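Local coordinates for cysteine desulfurase (Fervidobacterium islandicum, PDB 6A6E), which catalyses the PLP-dependent removal of sulfur from cysteine, probably supplying it as a persulfide to the Suf system for iron-sulfur cluster assembly, at residues A[118-123]-A[177-182]; A[126-131]-A[135-140]; A[139-144]-A[151-156]. One frame throughout, in Å; residues are numbered along the deposited sequence.

Contact 1 of 3, residues A[118-123]-A[177-182]; sequences GILKTE and PKVVSI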
loop_
_atom_site.group_PDB
_atom_site.type_symbol
_atom_site.label_atom_id
_atom_site.label_comp_id
_atom_site.label_asym_id
_atom_site.label_seq_id
_atom_site.Cartn_x
_atom_site.Cartn_y
_atom_site.Cartn_z
ATOM N N GLY A 118 -5.281 20.001 -15.078
ATOM C CA GLY A 118 -4.954 21.073 -15.966
ATOM C C GLY A 118 -3.870 22.039 -15.537
ATOM O O GLY A 118 -3.740 23.078 -16.156
ATOM N N ILE A 119 -3.059 21.686 -14.539
ATOM C CA ILE A 119 -2.019 22.537 -14.050
ATOM C C ILE A 119 -0.734 22.262 -14.838
ATOM O O ILE A 119 -0.009 23.199 -15.227
ATOM C CB ILE A 119 -1.794 22.261 -12.580
ATOM C CG1 ILE A 119 -3.013 22.693 -11.795
ATOM C CG2 ILE A 119 -0.488 22.915 -12.093
ATOM C CD1 ILE A 119 -2.996 22.345 -10.331
ATOM N N LEU A 120 -0.398 20.996 -15.039
ATOM C CA LEU A 120 0.751 20.639 -15.853
ATOM C C LEU A 120 0.278 20.333 -17.243
ATOM O O LEU A 120 -0.354 19.304 -17.437
ATOM C CB LEU A 120 1.475 19.416 -15.285
ATOM C CG LEU A 120 2.761 18.935 -15.961
ATOM C CD1 LEU A 120 3.857 19.964 -16.059
ATOM C CD2 LEU A 120 3.273 17.731 -15.169
ATOM N N LYS A 121 0.540 21.233 -18.204
ATOM C CA LYS A 121 0.032 21.097 -19.598
ATOM C C LYS A 121 1.081 20.713 -20.602
ATOM O O LYS A 121 2.266 20.814 -20.320
ATOM C CB LYS A 121 -0.580 22.385 -20.100
ATOM C CG LYS A 121 -1.587 23.021 -19.200
ATOM C CD LYS A 121 -2.440 23.896 -20.082
ATOM C CE LYS A 121 -3.276 24.833 -19.274
ATOM N NZ LYS A 121 -2.401 25.961 -18.896
ATOM N N THR A 122 0.653 20.337 -21.806
ATOM C CA THR A 122 1.571 20.039 -22.909
ATOM C C THR A 122 2.483 21.240 -23.070
ATOM O O THR A 122 2.055 22.378 -22.913
ATOM C CB THR A 122 0.836 19.787 -24.242
ATOM O OG1 THR A 122 -0.254 20.691 -24.318
ATOM C CG2 THR A 122 0.212 18.488 -24.287
ATOM N N GLU A 123 3.761 20.999 -23.302
ATOM C CA GLU A 123 4.694 22.125 -23.426
ATOM C C GLU A 123 4.954 23.024 -22.188
ATOM O O GLU A 123 5.751 23.958 -22.286
ATOM C CB GLU A 123 4.272 22.995 -24.627
ATOM C CG GLU A 123 4.026 22.159 -25.876
ATOM C CD GLU A 123 4.406 22.892 -27.120
ATOM O OE1 GLU A 123 3.951 24.054 -27.264
ATOM O OE2 GLU A 123 5.167 22.306 -27.927
ATOM N N PRO A 177 9.691 27.317 -14.901
ATOM C CA PRO A 177 9.132 25.965 -14.883
ATOM C C PRO A 177 7.779 25.885 -14.194
ATOM O O PRO A 177 7.561 26.506 -13.161
ATOM C CB PRO A 177 10.201 25.146 -14.122
ATOM C CG PRO A 177 10.982 26.112 -13.316
ATOM C CD PRO A 177 10.956 27.407 -14.152
ATOM N N LYS A 178 6.859 25.118 -14.763
ATOM C CA LYS A 178 5.556 24.950 -14.165
ATOM C C LYS A 178 5.678 24.126 -12.856
ATOM O O LYS A 178 5.016 24.433 -11.847
ATOM C CB LYS A 178 4.573 24.329 -15.166
ATOM C CG LYS A 178 3.130 24.334 -14.677
ATOM C CD LYS A 178 2.624 25.777 -14.465
ATOM C CE LYS A 178 1.178 25.981 -14.820
ATOM N NZ LYS A 178 0.975 25.678 -16.269
ATOM N N VAL A 179 6.567 23.138 -12.860
ATOM C CA VAL A 179 6.795 22.245 -11.693
ATOM C C VAL A 179 8.299 22.056 -11.507
ATOM O O VAL A 179 9.028 21.910 -12.487
ATOM C CB VAL A 179 6.126 20.856 -11.915
ATOM C CG1 VAL A 179 6.447 19.870 -10.803
ATOM C CG2 VAL A 179 4.652 21.069 -11.988
ATOM N N VAL A 180 8.743 22.090 -10.254
ATOM C CA VAL A 180 10.100 21.733 -9.877
ATOM C C VAL A 180 9.952 20.537 -8.884
ATOM O O VAL A 180 9.243 20.657 -7.874
ATOM C CB VAL A 180 10.828 22.898 -9.170
ATOM C CG1 VAL A 180 12.196 22.509 -8.618
ATOM C CG2 VAL A 180 11.070 24.048 -10.139
ATOM N N SER A 181 10.581 19.407 -9.174
ATOM C CA SER A 181 10.564 18.267 -8.260
ATOM C C SER A 181 11.966 17.884 -7.966
ATOM O O SER A 181 12.692 17.506 -8.850
ATOM C CB SER A 181 9.815 17.083 -8.865
ATOM O OG SER A 181 9.504 16.086 -7.891
ATOM N N ILE A 182 12.355 17.939 -6.717
ATOM C CA ILE A 182 13.708 17.670 -6.410
ATOM C C ILE A 182 13.836 16.876 -5.129
ATOM O O ILE A 182 12.985 17.015 -4.250
ATOM C CB ILE A 182 14.497 19.038 -6.278
ATOM C CG1 ILE A 182 16.003 18.746 -6.182
ATOM C CG2 ILE A 182 14.018 19.842 -5.084
ATOM C CD1 ILE A 182 16.884 19.943 -6.448
#
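Lys178 reaches across to the backbone of Ile119, and its ammonium NZ gives a hydrogen bond of 2.9 Å to Ile119 O. The carbonyl points almost straight at the nitrogen, with a C=O...N angle of 165°. The lysine chain sets out with CG anti to its own N (chi1 -171°) and then bends at each later torsion, which curls it round the oxygen: CE also lies 3.1 Å from Ile119 O. The same NZ forms a salt bridge with Asp124, which also accepts from the backbone N of Lys121. This carboxylate probably offsets the closeness of two like charges, Lys121 NZ and Lys178 NZ, 4.3 Å apart. The segments are the loop after helix 103-116, which ends in a Schellman motif at Gly118, and the start of strand 179-183 in the large sheet of the PLP-binding aminotransferase fold. On the buried side, methyl meets methyl, Leu120 CD1 against Val179 CG2 at 4.3 Å, and both residues also touch Val126 and Trp140. With an alanine here instead of Lys178, Ile119 O would probably lose this donor and Asp124 its cationic mate, loosening one tie between the loop and the strand's start.

Contact 2 of 3, residues A[126-131]-A[135-140]; sequences VLISQV and ANLVPW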
loop_
_atom_site.group_PDB
_atom_site.type_symbol
_atom_site.label_atom_id
_atom_site.label_comp_id
_atom_site.label_asym_id
_atom_site.label_seq_id
_atom_site.Cartn_x
_atom_site.Cartn_y
_atom_site.Cartn_z
ATOM N N VAL A 126 8.689 20.580 -16.610
ATOM C CA VAL A 126 8.968 20.090 -15.303
ATOM C C VAL A 126 10.464 20.079 -15.192
ATOM O O VAL A 126 11.112 19.429 -15.989
ATOM C CB VAL A 126 8.516 18.599 -15.079
ATOM C CG1 VAL A 126 8.815 18.204 -13.644
ATOM C CG2 VAL A 126 7.043 18.469 -15.322
ATOM N N LEU A 127 10.980 20.699 -14.150
ATOM C CA LEU A 127 12.399 20.701 -13.853
ATOM C C LEU A 127 12.703 19.752 -12.685
ATOM O O LEU A 127 12.215 19.945 -11.565
ATOM C CB LEU A 127 12.834 22.092 -13.421
ATOM C CG LEU A 127 14.295 22.297 -13.008
ATOM C CD1 LEU A 127 15.195 21.966 -14.191
ATOM C CD2 LEU A 127 14.504 23.748 -12.559
ATOM N N ILE A 128 13.583 18.786 -12.932
ATOM C CA ILE A 128 14.106 17.906 -11.870
ATOM C C ILE A 128 15.623 17.995 -11.804
ATOM O O ILE A 128 16.184 18.818 -12.469
ATOM C CB ILE A 128 13.625 16.462 -12.073
ATOM C CG1 ILE A 128 14.108 15.873 -13.372
ATOM C CG2 ILE A 128 12.100 16.416 -12.054
ATOM C CD1 ILE A 128 13.575 14.456 -13.610
ATOM N N SER A 129 16.288 17.222 -10.961
ATOM C CA SER A 129 17.726 17.252 -10.937
ATOM C C SER A 129 18.319 15.967 -11.538
ATOM O O SER A 129 17.649 14.942 -11.618
ATOM C CB SER A 129 18.222 17.461 -9.519
ATOM O OG SER A 129 18.576 16.238 -8.941
ATOM N N GLN A 130 19.598 16.035 -11.943
ATOM C CA GLN A 130 20.296 14.896 -12.479
ATOM C C GLN A 130 20.536 13.783 -11.448
ATOM O O GLN A 130 20.849 12.655 -11.828
ATOM C CB GLN A 130 21.657 15.306 -13.097
ATOM C CG GLN A 130 21.511 15.855 -14.484
ATOM C CD GLN A 130 22.832 16.135 -15.243
ATOM O OE1 GLN A 130 23.885 16.371 -14.669
ATOM N NE2 GLN A 130 22.729 16.102 -16.574
ATOM N N VAL A 131 20.468 14.082 -10.167
ATOM C CA VAL A 131 20.738 13.053 -9.194
ATOM C C VAL A 131 19.460 12.365 -8.667
ATOM O O VAL A 131 19.524 11.596 -7.688
ATOM C CB VAL A 131 21.563 13.633 -8.019
ATOM C CG1 VAL A 131 22.693 14.505 -8.554
ATOM C CG2 VAL A 131 20.724 14.458 -7.085
ATOM N N ALA A 135 12.270 6.966 -8.799
ATOM C CA ALA A 135 10.898 7.338 -8.332
ATOM C C ALA A 135 10.485 8.773 -8.617
ATOM O O ALA A 135 9.288 9.076 -8.813
ATOM C CB ALA A 135 10.807 7.095 -6.865
ATOM N N ASN A 136 11.489 9.657 -8.629
ATOM C CA ASN A 136 11.302 11.078 -8.985
ATOM C C ASN A 136 11.923 11.424 -10.349
ATOM O O ASN A 136 12.307 12.582 -10.609
ATOM C CB ASN A 136 11.853 11.997 -7.881
ATOM C CG ASN A 136 11.260 13.409 -7.962
ATOM O OD1 ASN A 136 10.131 13.583 -8.418
ATOM N ND2 ASN A 136 12.017 14.409 -7.485
ATOM N N LEU A 137 11.969 10.442 -11.252
ATOM C CA LEU A 137 12.547 10.636 -12.565
ATOM C C LEU A 137 11.701 9.899 -13.597
ATOM O O LEU A 137 11.117 10.530 -14.481
ATOM C CB LEU A 137 14.043 10.287 -12.607
ATOM C CG LEU A 137 14.790 10.602 -13.919
ATOM C CD1 LEU A 137 16.249 10.889 -13.667
ATOM C CD2 LEU A 137 14.676 9.481 -14.913
ATOM N N VAL A 138 11.550 8.599 -13.442
ATOM C CA VAL A 138 10.825 7.820 -14.428
ATOM C C VAL A 138 9.383 8.242 -14.599
ATOM O O VAL A 138 8.935 8.279 -15.737
ATOM C CB VAL A 138 10.876 6.315 -14.139
ATOM C CG1 VAL A 138 10.206 5.526 -15.261
ATOM C CG2 VAL A 138 12.328 5.919 -13.976
ATOM N N PRO A 139 8.650 8.602 -13.527
ATOM C CA PRO A 139 7.291 9.009 -13.866
ATOM C C PRO A 139 7.235 10.240 -14.801
ATOM O O PRO A 139 6.441 10.278 -15.727
ATOM C CB PRO A 139 6.649 9.341 -12.507
ATOM C CG PRO A 139 7.487 8.700 -11.467
ATOM C CD PRO A 139 8.876 8.578 -12.067
ATOM N N TRP A 140 8.063 11.235 -14.523
ATOM C CA TRP A 140 8.130 12.447 -15.328
ATOM C C TRP A 140 8.546 12.129 -16.776
ATOM O O TRP A 140 7.868 12.504 -17.689
ATOM C CB TRP A 140 9.108 13.455 -14.697
ATOM C CG TRP A 140 8.789 13.824 -13.266
ATOM C CD1 TRP A 140 9.521 13.490 -12.161
ATOM C CD2 TRP A 140 7.711 14.625 -12.791
ATOM N NE1 TRP A 140 8.914 13.960 -11.027
ATOM C CE2 TRP A 140 7.837 14.713 -11.399
ATOM C CE3 TRP A 140 6.649 15.281 -13.401
ATOM C CZ2 TRP A 140 6.915 15.403 -10.614
ATOM C CZ3 TRP A 140 5.788 15.996 -12.634
ATOM C CH2 TRP A 140 5.927 16.048 -11.262
#
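Strand 125-129 and the turn into helix 138-147 form the first half of a beta-alpha-beta unit, and here Val126 and Ile128 of the strand meet the Trp140 indole of the helix. Both aliphatic residues lie over the same ring face. Val126 CG1 sits above the six-membered ring, 3.9 Å from its centroid and 20° off the normal, a CH-pi contact shifted toward the rim; its nearest ring atom is CE3, at 3.6 Å. Val126 CG2 also leans on the CE3-CZ3 side. Ile128 CG2 takes the pyrrole half, 4.2 Å from the five-membered centroid and also over the face. The other branch of Ile128 leads elsewhere: CG1 stands between the backbone N and carbonyl carbon (chi1 62°), carrying CD1 to the helix start, 4.1 Å from Leu137 CG and 3.8 Å from Asn136 O. Leu137, the N-cap residue, crosses Ile128 at about a right angle.

The indole rotation is fixed by a bond inside segment 135-140. Trp140 NE1 donates to Asn136 OD1 at 2.9 Å, nearly straight at 168°; the oxygen lies in the indole plane, while the nitrogen stands above the plane of the amide. Asn136 OD1 is bonded to Ser181 OG as well, and Asn136 ND2 to Glu132, so this buried amide is tied at both ends. At the strand's end, Ser129 OG accepts from Val131 N in an ST turn. Leu137 also packs on Val269 of the second subunit. Next to Asn136, Ala135 touches PLP, so the turn between strand and helix carries part of the cofactor pocket, as in other fold-type I PLP enzymes.

Contact 3 of 3, residues A[139-144]-A[151-156]; sequences PWVRLS and VAYITA
Helix 139-144 runs nearly antiparallel to strand 151-154, at 155° between directions with the axes 9.5 Å apart, and the backbones come nearest at Val141 and Val151, with CA atoms separated by 6.6 Å. Val151 points at the helix and does most of the touching through one methyl. With CG2 anti to its carbonyl carbon, this branch is presented to the turn from Trp140 to Ser144: CG2 lies 3.8 Å from Trp140 O and 4.1 Å from Ser144 CB, with Trp140 CB slightly farther. The tryptophan takes part here through its backbone and CB, while its indole leads away from the strand.

The carbonyl of Trp140 is already engaged, since it accepts from Ser144 N in the helix. Ser144 OG, turned back between its own N and carbonyl carbon (chi1 71°), donates to Val141 O at 2.7 Å, tilted 27° from the carbonyl plane. The serine hydroxyl is thereby folded onto the helix backbone, and CB is what faces the valine.

Farther along the strand, the Tyr153 side chain sets out to the side of the helix, but its far end comes to it, OH lying 3.5 Å from Val141 CG2; the two side chains cross at about a right angle. Against a methyl this is a van der Waals touch; the polar bond of the hydroxyl goes to Phe271 O of the second subunit, whose ring also packs edge-to-face with the tyrosine. Val141 itself packs on Glu272 of that subunit. No hydrogen bond joins helix and strand here: what holds them is van der Waals contact, largely of methyl groups, over a modest area, while Trp140 O and Ser144 OG are engaged within the helix and Tyr153 OH across the subunit boundary.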
loop_
_atom_site.group_PDB
_atom_site.type_symbol
_atom_site.label_atom_id
_atom_site.label_comp_id
_atom_site.label_asym_id
_atom_site.label_seq_id
_atom_site.Cartn_x
_atom_site.Cartn_y
_atom_site.Cartn_z
ATOM N N PRO A 139 8.650 8.602 -13.527
ATOM C CA PRO A 139 7.291 9.009 -13.866
ATOM C C PRO A 139 7.235 10.240 -14.801
ATOM O O PRO A 139 6.441 10.278 -15.727
ATOM C CB PRO A 139 6.649 9.341 -12.507
ATOM C CG PRO A 139 7.487 8.700 -11.467
ATOM C CD PRO A 139 8.876 8.578 -12.067
ATOM N N TRP A 140 8.063 11.235 -14.523
ATOM C CA TRP A 140 8.130 12.447 -15.328
ATOM C C TRP A 140 8.546 12.129 -16.776
ATOM O O TRP A 140 7.868 12.504 -17.689
ATOM C CB TRP A 140 9.108 13.455 -14.697
ATOM C CG TRP A 140 8.789 13.824 -13.266
ATOM C CD1 TRP A 140 9.521 13.490 -12.161
ATOM C CD2 TRP A 140 7.711 14.625 -12.791
ATOM N NE1 TRP A 140 8.914 13.960 -11.027
ATOM C CE2 TRP A 140 7.837 14.713 -11.399
ATOM C CE3 TRP A 140 6.649 15.281 -13.401
ATOM C CZ2 TRP A 140 6.915 15.403 -10.614
ATOM C CZ3 TRP A 140 5.788 15.996 -12.634
ATOM C CH2 TRP A 140 5.927 16.048 -11.262
ATOM N N VAL A 141 9.606 11.357 -16.957
ATOM C CA VAL A 141 10.129 11.088 -18.293
ATOM C C VAL A 141 9.141 10.235 -19.072
ATOM O O VAL A 141 8.778 10.573 -20.204
ATOM C CB VAL A 141 11.464 10.384 -18.211
ATOM C CG1 VAL A 141 11.892 9.840 -19.552
ATOM C CG2 VAL A 141 12.501 11.307 -17.565
ATOM N N ARG A 142 8.606 9.173 -18.471
ATOM C CA ARG A 142 7.621 8.373 -19.182
ATOM C C ARG A 142 6.281 9.088 -19.410
ATOM O O ARG A 142 5.715 9.047 -20.518
ATOM C CB ARG A 142 7.332 7.044 -18.487
ATOM C CG ARG A 142 6.366 6.135 -19.296
ATOM C CD ARG A 142 6.953 5.799 -20.674
ATOM N NE ARG A 142 6.191 4.796 -21.374
ATOM C CZ ARG A 142 6.617 4.160 -22.474
ATOM N NH1 ARG A 142 7.765 4.473 -23.072
ATOM N NH2 ARG A 142 5.894 3.180 -22.974
ATOM N N LEU A 143 5.730 9.720 -18.383
ATOM C CA LEU A 143 4.474 10.371 -18.599
ATOM C C LEU A 143 4.526 11.623 -19.518
ATOM O O LEU A 143 3.470 11.978 -20.108
ATOM C CB LEU A 143 3.689 10.634 -17.331
ATOM C CG LEU A 143 3.159 9.395 -16.580
ATOM C CD1 LEU A 143 2.722 9.835 -15.204
ATOM C CD2 LEU A 143 2.037 8.712 -17.305
ATOM N N SER A 144 5.719 12.205 -19.716
ATOM C CA SER A 144 5.867 13.314 -20.711
ATOM C C SER A 144 5.428 12.819 -22.112
ATOM O O SER A 144 4.827 13.566 -22.875
ATOM C CB SER A 144 7.267 13.870 -20.729
ATOM O OG SER A 144 8.197 12.959 -21.318
ATOM N N VAL A 151 10.654 17.720 -19.878
ATOM C CA VAL A 151 11.429 17.561 -18.663
ATOM C C VAL A 151 12.812 18.196 -18.867
ATOM O O VAL A 151 13.478 17.931 -19.883
ATOM C CB VAL A 151 11.594 16.067 -18.376
ATOM C CG1 VAL A 151 12.424 15.864 -17.141
ATOM C CG2 VAL A 151 10.189 15.403 -18.223
ATOM N N ALA A 152 13.257 18.958 -17.881
ATOM C CA ALA A 152 14.590 19.620 -17.903
ATOM C C ALA A 152 15.274 19.313 -16.611
ATOM O O ALA A 152 14.605 18.957 -15.624
ATOM C CB ALA A 152 14.409 21.114 -18.042
ATOM N N TYR A 153 16.599 19.391 -16.600
ATOM C CA TYR A 153 17.379 19.000 -15.426
ATOM C C TYR A 153 18.278 20.095 -14.894
ATOM O O TYR A 153 18.871 20.802 -15.670
ATOM C CB TYR A 153 18.289 17.838 -15.786
ATOM C CG TYR A 153 17.544 16.574 -16.085
ATOM C CD1 TYR A 153 16.994 16.342 -17.341
ATOM C CD2 TYR A 153 17.408 15.597 -15.120
ATOM C CE1 TYR A 153 16.313 15.169 -17.631
ATOM C CE2 TYR A 153 16.743 14.431 -15.401
ATOM C CZ TYR A 153 16.193 14.209 -16.640
ATOM O OH TYR A 153 15.545 12.998 -16.905
ATOM N N ILE A 154 18.395 20.220 -13.575
ATOM C CA ILE A 154 19.487 20.942 -12.933
ATOM C C ILE A 154 20.703 20.030 -12.969
ATOM O O ILE A 154 20.603 18.868 -12.513
ATOM C CB ILE A 154 19.137 21.243 -11.487
ATOM C CG1 ILE A 154 17.858 22.108 -11.416
ATOM C CG2 ILE A 154 20.307 21.871 -10.777
ATOM C CD1 ILE A 154 17.286 22.150 -10.026
ATOM N N THR A 155 21.827 20.493 -13.521
ATOM C CA THR A 155 22.961 19.572 -13.754
ATOM C C THR A 155 23.838 19.444 -12.530
ATOM O O THR A 155 23.913 20.343 -11.700
ATOM C CB THR A 155 23.843 20.036 -14.921
ATOM O OG1 THR A 155 24.269 21.335 -14.630
ATOM C CG2 THR A 155 23.048 20.138 -16.174
ATOM N N ALA A 156 24.422 18.272 -12.361
ATOM C CA ALA A 156 25.312 17.990 -11.291
ATOM C C ALA A 156 26.736 18.057 -11.809
ATOM O O ALA A 156 26.933 17.915 -13.022
ATOM C CB ALA A 156 25.068 16.594 -10.769
#

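Contacts 2 and 3 have centres about 4 Å apart and share Pro139 and Trp140 of helix 138-147; together they join that helix to strands 125-129 and 150-154, neighbours in the seven-stranded mixed sheet. The centre of contact 1 lies about 12 Å and 11 Å from theirs, and along the chain its segments enclose both. Its strand 179-183 is the next neighbour of 125-129 in the same sheet, with 150-154 outermost within this chain. Trp140 ties all three together, as its ring reaches Val179, Ser181 and Leu120. Contact 1 touches no other chain of the assembly; through contacts 2 and 3 the same helix and sheet edge lie between the PLP pocket and the second subunit.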